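Local coordinates for protein xyloglucanase (Paenibacillus pabuli, PDB 2JEQ) that probably hydrolyses the beta-1,4-linked glucan backbone of the plant cell-wall polysaccharide xyloglucan, as a family 5 glycoside hydrolase with a TIM-barrel fold, at residues A[45-50]-A[85-90]; A[321-326]-A[359-364]. One frame throughout, in Å; residues are numbered along the deposited sequence. Where two conformers were deposited one is given.

Interaction 1. Residues A[45-50]-A[85-90]. With BGC (beta-D-glucopyranose), chain B.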
loop_
_atom_site.group_PDB
_atom_site.type_symbol
_atom_site.label_atom_id
_atom_site.label_comp_id
_atom_site.label_asym_id
_atom_site.label_seq_id
_atom_site.Cartn_x
_atom_site.Cartn_y
_atom_site.Cartn_z
ATOM N N GLY A 45 1.034 10.608 -0.379
ATOM C CA GLY A 45 0.702 9.728 0.714
ATOM C C GLY A 45 1.876 9.324 1.565
ATOM O O GLY A 45 3.045 9.336 1.123
ATOM N N TRP A 46 1.559 8.916 2.784
ATOM C CA TRP A 46 2.545 8.403 3.727
ATOM C C TRP A 46 2.035 7.102 4.365
ATOM O O TRP A 46 0.893 7.031 4.772
ATOM C CB TRP A 46 2.804 9.481 4.769
ATOM C CG TRP A 46 3.849 9.179 5.784
ATOM C CD1 TRP A 46 5.205 9.329 5.652
ATOM C CD2 TRP A 46 3.620 8.680 7.097
ATOM N NE1 TRP A 46 5.845 8.939 6.811
ATOM C CE2 TRP A 46 4.893 8.555 7.726
ATOM C CE3 TRP A 46 2.465 8.351 7.820
ATOM C CZ2 TRP A 46 5.038 8.099 9.046
ATOM C CZ3 TRP A 46 2.604 7.895 9.142
ATOM C CH2 TRP A 46 3.890 7.763 9.732
ATOM N N ASN A 47 2.868 6.064 4.411
ATOM C CA ASN A 47 2.481 4.809 5.086
ATOM C C ASN A 47 2.797 4.808 6.568
ATOM O O ASN A 47 3.919 5.139 6.972
ATOM C CB ASN A 47 3.180 3.614 4.455
ATOM C CG ASN A 47 2.429 3.048 3.274
ATOM O OD1 ASN A 47 1.534 2.181 3.415
ATOM N ND2 ASN A 47 2.824 3.489 2.073
ATOM N N LEU A 48 1.825 4.392 7.381
ATOM C CA LEU A 48 2.016 4.203 8.813
ATOM C C LEU A 48 2.561 2.784 8.994
ATOM O O LEU A 48 1.897 1.891 9.534
ATOM C CB LEU A 48 0.697 4.431 9.579
ATOM C CG LEU A 48 0.646 4.344 11.105
ATOM C CD1 LEU A 48 1.579 5.393 11.751
ATOM C CD2 LEU A 48 -0.796 4.437 11.686
ATOM N N GLY A 49 3.767 2.567 8.481
ATOM C CA GLY A 49 4.295 1.204 8.331
ATOM C C GLY A 49 4.885 0.680 9.608
ATOM O O GLY A 49 5.303 1.469 10.471
ATOM N N ASN A 50 4.991 -0.657 9.702
ATOM C CA ASN A 50 5.338 -1.362 10.967
ATOM C C ASN A 50 4.526 -0.954 12.221
ATOM O O ASN A 50 5.075 -0.760 13.346
ATOM C CB ASN A 50 6.850 -1.272 11.254
ATOM C CG ASN A 50 7.677 -2.155 10.347
ATOM O OD1 ASN A 50 7.167 -2.761 9.395
ATOM N ND2 ASN A 50 8.972 -2.224 10.634
ATOM N N SER A 85 -2.663 12.185 2.353
ATOM C CA SER A 85 -3.258 10.860 2.551
ATOM C C SER A 85 -2.356 9.995 3.407
ATOM O O SER A 85 -1.123 10.120 3.363
ATOM C CB SER A 85 -3.532 10.142 1.220
ATOM O OG SER A 85 -4.225 10.963 0.307
ATOM N N ILE A 86 -2.970 9.123 4.202
ATOM C CA ILE A 86 -2.201 8.187 5.002
ATOM C C ILE A 86 -2.614 6.778 4.618
ATOM O O ILE A 86 -3.804 6.465 4.544
ATOM C CB ILE A 86 -2.368 8.394 6.535
ATOM C CG1 ILE A 86 -2.174 9.861 6.981
ATOM C CG2 ILE A 86 -1.434 7.449 7.313
ATOM C CD1 ILE A 86 -0.765 10.407 7.017
ATOM N N ARG A 87 -1.640 5.905 4.402
ATOM C CA ARG A 87 -2.005 4.509 4.231
ATOM C C ARG A 87 -1.684 3.759 5.506
ATOM O O ARG A 87 -0.611 3.973 6.113
ATOM C CB ARG A 87 -1.297 3.891 3.037
ATOM C CG ARG A 87 -1.734 2.481 2.758
ATOM C CD ARG A 87 -1.033 2.041 1.491
ATOM N NE ARG A 87 -1.209 0.635 1.127
ATOM C CZ ARG A 87 -0.302 -0.324 1.299
ATOM N NH1 ARG A 87 0.852 -0.089 1.945
ATOM N NH2 ARG A 87 -0.557 -1.548 0.852
ATOM N N ILE A 88 -2.628 2.906 5.899
ATOM C CA ILE A 88 -2.604 2.201 7.169
ATOM C C ILE A 88 -2.649 0.699 6.900
ATOM O O ILE A 88 -3.727 0.119 6.767
ATOM C CB ILE A 88 -3.793 2.584 8.107
ATOM C CG1 ILE A 88 -3.753 4.080 8.449
ATOM C CG2 ILE A 88 -3.758 1.705 9.398
ATOM C CD1 ILE A 88 -4.938 4.585 9.298
ATOM N N PRO A 89 -1.474 0.069 6.823
ATOM C CA PRO A 89 -1.403 -1.381 6.797
ATOM C C PRO A 89 -2.038 -1.956 8.064
ATOM O O PRO A 89 -1.701 -1.509 9.159
ATOM C CB PRO A 89 0.123 -1.647 6.762
ATOM C CG PRO A 89 0.683 -0.404 6.130
ATOM C CD PRO A 89 -0.143 0.685 6.726
ATOM N N VAL A 90 -2.956 -2.915 7.916
ATOM C CA VAL A 90 -3.531 -3.630 9.076
ATOM C C VAL A 90 -3.499 -5.129 8.836
ATOM O O VAL A 90 -4.000 -5.617 7.801
ATOM C CB VAL A 90 -5.045 -3.288 9.321
ATOM C CG1 VAL A 90 -5.483 -3.742 10.649
ATOM C CG2 VAL A 90 -5.362 -1.772 9.137
HETATM C C2 BGC B . 9.403 -3.439 6.749
HETATM C C3 BGC B . 10.333 -4.229 7.632
HETATM C C4 BGC B . 9.584 -5.404 8.274
HETATM C C5 BGC B . 8.921 -6.215 7.152
HETATM C C6 BGC B . 8.179 -7.444 7.671
HETATM C C1 BGC B . 8.769 -4.363 5.717
HETATM O O2 BGC B . 10.128 -2.397 6.142
HETATM O O3 BGC B . 10.840 -3.270 8.537
HETATM O O4 BGC B . 10.536 -6.257 8.873
HETATM O O5 BGC B . 8.067 -5.389 6.369
HETATM O O6 BGC B . 8.327 -8.456 6.690
HETATM O O HOH W 1 -0.434 0.536 10.335
#
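Arg87 reaches Asn47 with one arm of its guanidinium: NH1 gives a hydrogen bond to Asn47 OD1 at 2.8 Å, with an N-H...O angle of 162°. The oxygen lies at the guanidinium edge, close to its plane, although the amide and guanidinium planes are 80° apart. CG of Arg87 stands anti to the backbone N (chi1 -175°) and the chain runs on extended to NE, carrying the charged end past OD1 toward the acids Glu178 and Glu323, with which NH2 and NH1 respectively form salt bridges. Shortened to an alanine, this position is likely to lose the donor to Asn47 OD1 and the positive partner of both carboxylates. Asparagine suits its place because it can accept and donate: its ND2 bonds to the backbone oxygens of Gly322 and Tyr360.

Between the backbones, Trp46 N bonds to Ser85 O (3.0 Å), Arg87 N to Trp46 O (2.8 Å) and Leu48 N to Arg87 O (2.8 Å), the last almost straight. This is the parallel pairing of the first two strands of the eight-stranded TIM barrel. Asn47 and Arg87 project to the inside, while Trp46 and Ile86 face the surrounding helices.

On that outer side Trp46 and Ile86 lie side by side, CE3 of the indole 3.9 Å from Ile86 CD1, and Val78 of helix 72-80 touches both; the indole NE1 bonds to Asp362. Leu48, centre of an inverse gamma turn, packs its CB loosely against Ile86 CG2 at 4.3 Å. Beyond the strands a water donates to Leu48 O and Pro89 O, bridging the diverging chains, and Asn50 ND2 bonds to O3 of the chain B glucose at 3.0 Å.

Interaction 2. Residues A[321-326]-A[359-364]. With BGC (beta-D-glucopyranose), chain C; BGC (beta-D-glucopyranose), chain B.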
loop_
_atom_site.group_PDB
_atom_site.type_symbol
_atom_site.label_atom_id
_atom_site.label_comp_id
_atom_site.label_asym_id
_atom_site.label_seq_id
_atom_site.Cartn_x
_atom_site.Cartn_y
_atom_site.Cartn_z
ATOM N N ILE A 321 0.096 4.305 -6.259
ATOM C CA ILE A 321 1.390 3.703 -5.959
ATOM C C ILE A 321 1.539 3.579 -4.420
ATOM O O ILE A 321 2.148 4.433 -3.783
ATOM C CB ILE A 321 2.573 4.474 -6.657
ATOM C CG1 ILE A 321 2.391 4.553 -8.192
ATOM C CG2 ILE A 321 3.949 3.819 -6.337
ATOM C CD1 ILE A 321 2.166 3.177 -8.933
ATOM N N GLY A 322 0.958 2.516 -3.837
ATOM C CA GLY A 322 0.712 2.445 -2.390
ATOM C C GLY A 322 1.944 2.374 -1.508
ATOM O O GLY A 322 1.877 2.678 -0.330
ATOM N N GLU A 323 3.073 1.994 -2.108
ATOM C CA GLU A 323 4.375 2.026 -1.467
ATOM C C GLU A 323 5.503 2.321 -2.498
ATOM O O GLU A 323 5.486 1.850 -3.658
ATOM C CB GLU A 323 4.661 0.704 -0.706
ATOM C CG GLU A 323 3.546 0.195 0.185
ATOM C CD GLU A 323 3.876 -1.183 0.782
ATOM O OE1 GLU A 323 4.941 -1.701 0.399
ATOM O OE2 GLU A 323 3.075 -1.737 1.595
ATOM N N PHE A 324 6.466 3.136 -2.058
ATOM C CA PHE A 324 7.729 3.402 -2.764
ATOM C C PHE A 324 8.729 3.936 -1.700
ATOM O O PHE A 324 8.335 4.379 -0.596
ATOM C CB PHE A 324 7.571 4.417 -3.934
ATOM C CG PHE A 324 7.452 5.864 -3.511
ATOM C CD1 PHE A 324 6.219 6.394 -3.150
ATOM C CD2 PHE A 324 8.579 6.701 -3.479
ATOM C CE1 PHE A 324 6.108 7.733 -2.749
ATOM C CE2 PHE A 324 8.475 8.038 -3.068
ATOM C CZ PHE A 324 7.229 8.554 -2.707
ATOM N N GLY A 325 10.007 3.857 -2.011
ATOM C CA GLY A 325 11.013 4.345 -1.089
ATOM C C GLY A 325 12.297 3.573 -1.247
ATOM O O GLY A 325 12.344 2.583 -1.969
ATOM N N SER A 326 13.346 4.062 -0.577
ATOM C CA SER A 326 14.657 3.435 -0.574
ATOM C C SER A 326 15.187 3.420 0.859
ATOM O O SER A 326 14.961 4.350 1.646
ATOM C CB SER A 326 15.648 4.177 -1.492
ATOM O OG SER A 326 15.648 5.586 -1.245
ATOM N N VAL A 359 2.584 7.153 -2.627
ATOM C CA VAL A 359 2.463 6.950 -1.181
ATOM C C VAL A 359 3.787 6.385 -0.628
ATOM O O VAL A 359 4.131 5.243 -0.892
ATOM C CB VAL A 359 1.289 5.989 -0.837
ATOM C CG1 VAL A 359 1.110 5.845 0.668
ATOM C CG2 VAL A 359 -0.031 6.483 -1.504
ATOM N N TYR A 360 4.511 7.203 0.132
ATOM C CA TYR A 360 5.789 6.813 0.693
ATOM C C TYR A 360 5.739 5.687 1.749
ATOM O O TYR A 360 4.892 5.713 2.655
ATOM C CB TYR A 360 6.542 8.063 1.216
ATOM C CG TYR A 360 7.919 7.717 1.723
ATOM C CD1 TYR A 360 8.983 7.545 0.839
ATOM C CD2 TYR A 360 8.130 7.466 3.077
ATOM C CE1 TYR A 360 10.261 7.211 1.303
ATOM C CE2 TYR A 360 9.382 7.082 3.540
ATOM C CZ TYR A 360 10.434 6.982 2.652
ATOM O OH TYR A 360 11.642 6.628 3.128
ATOM N N TRP A 361 6.640 4.709 1.617
ATOM C CA TRP A 361 6.797 3.646 2.625
ATOM C C TRP A 361 7.707 4.063 3.793
ATOM O O TRP A 361 8.902 4.118 3.641
ATOM C CB TRP A 361 7.368 2.346 2.038
ATOM C CG TRP A 361 7.440 1.267 3.113
ATOM C CD1 TRP A 361 8.569 0.698 3.651
ATOM C CD2 TRP A 361 6.340 0.681 3.786
ATOM N NE1 TRP A 361 8.225 -0.215 4.627
ATOM C CE2 TRP A 361 6.861 -0.258 4.717
ATOM C CE3 TRP A 361 4.953 0.830 3.684
ATOM C CZ2 TRP A 361 6.041 -1.018 5.543
ATOM C CZ3 TRP A 361 4.141 0.082 4.519
ATOM C CH2 TRP A 361 4.683 -0.835 5.422
ATOM N N ASP A 362 7.114 4.306 4.955
ATOM C CA ASP A 362 7.846 4.701 6.159
ATOM C C ASP A 362 7.614 3.596 7.174
ATOM O O ASP A 362 6.484 3.322 7.553
ATOM C CB ASP A 362 7.302 6.037 6.664
ATOM C CG ASP A 362 8.142 6.659 7.766
ATOM O OD1 ASP A 362 8.593 5.962 8.715
ATOM O OD2 ASP A 362 8.335 7.904 7.697
ATOM N N ASN A 363 8.664 2.901 7.574
ATOM C CA ASN A 363 8.465 1.842 8.555
ATOM C C ASN A 363 8.871 2.262 10.002
ATOM O O ASN A 363 8.967 1.407 10.903
ATOM C CB ASN A 363 9.174 0.562 8.102
ATOM C CG ASN A 363 10.700 0.653 8.185
ATOM O OD1 ASN A 363 11.272 1.741 8.284
ATOM N ND2 ASN A 363 11.367 -0.516 8.166
ATOM N N GLY A 364 9.162 3.554 10.211
ATOM C CA GLY A 364 9.527 4.030 11.561
ATOM C C GLY A 364 10.962 3.758 12.001
ATOM O O GLY A 364 11.454 4.315 13.005
HETATM C C2 BGC C . 5.503 -4.515 2.269
HETATM C C3 BGC C . 5.984 -4.022 3.629
HETATM C C4 BGC C . 7.519 -4.149 3.769
HETATM C C5 BGC C . 8.216 -3.558 2.527
HETATM C C6 BGC C . 9.756 -3.556 2.502
HETATM C C1 BGC C . 6.369 -3.787 1.258
HETATM O O1 BGC C . 5.907 -3.900 -0.062
HETATM O O2 BGC C . 4.128 -4.231 2.091
HETATM O O3 BGC C . 5.336 -4.765 4.624
HETATM O O4 BGC C . 7.930 -3.500 4.953
HETATM O O5 BGC C . 7.682 -4.277 1.421
HETATM O O6 BGC C . 10.281 -4.863 2.679
HETATM C C2 BGC B . 9.403 -3.439 6.749
HETATM C C3 BGC B . 10.333 -4.229 7.632
HETATM C C4 BGC B . 9.584 -5.404 8.274
HETATM C C5 BGC B . 8.921 -6.215 7.152
HETATM C C6 BGC B . 8.179 -7.444 7.671
HETATM C C1 BGC B . 8.769 -4.363 5.717
HETATM O O2 BGC B . 10.128 -2.397 6.142
HETATM O O3 BGC B . 10.840 -3.270 8.537
HETATM O O4 BGC B . 10.536 -6.257 8.873
HETATM O O5 BGC B . 8.067 -5.389 6.369
HETATM O O6 BGC B . 8.327 -8.456 6.690
HETATM O O HOH W 2 13.511 6.600 1.175
#
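Glu323 and Trp361 run side by side into the sugar site, the carboxylate inclined 31° to the indole and Glu323 CG 3.8 Å from Trp361 CE3. Glu323 OE2 accepts from O2 of the chain C glucose at 2.8 Å. Trp361 provides a flat apolar platform: C3 of the same sugar lies 3.5 Å above the ring plane. Its NE1 points edge-on to O2 of the chain B glucose, a rather long bond of 3.3 Å. Asn363 ND2 donates to O3 of that sugar at 2.8 Å and also to O2; the two N-H bonds of one amide nitrogen can serve neighbouring hydroxyls, though the one to O2 is weak.

The backbones are joined by Val359 N to Ile321 O (3.0 Å) and Trp361 N to Phe324 O (2.8 Å), the second in the carbonyl plane. Gly322 O lies against Val359 CB. CG of Phe324 sits between its backbone N and carbonyl carbon (chi1 77°), which turns the ring face to the edge of Tyr360 in a T-shaped stack with planes at 84°. The tyrosine hydroxyl accepts a hydrogen bond from a water, which in turn accepts from Ser326 N, and is hydrogen-bonded to Phe371 O. Gly325 fits because a side chain would collide with the tyrosine ring and, at these backbone angles, with the preceding carbonyl oxygen.

Asp362 OD1 closes an Asx turn on Gly364 N. Strands 319-324 and 356-360 are consecutive in the parallel barrel, linked by helix 336-353 in a beta-alpha-beta crossover; Phe324 packs on that helix, strand 259-265 flanks one side and strand 45-47 the other.

How the interactions relate
From the N terminus, interaction 1 comes first: strand 45-47 leads through helix 72-80 to strand 85-88, closing a loop of 34 residues. The middle strands of the barrel follow before interaction 2 closes the last beta-alpha-beta unit, with 32 residues between its segments. The two loops are in series, neither nested nor crossed, yet the closed barrel makes the first and eighth strands neighbours, bringing the contacts' centres to about 8 Å. Asn47 is the meeting point: its backbone N probably bonds to Tyr360 O at 2.7 Å, and its amide packs on Trp361. The first and last strands of the barrel are thus joined beside the sugar-binding cleft, where both contacts touch the chain B glucose.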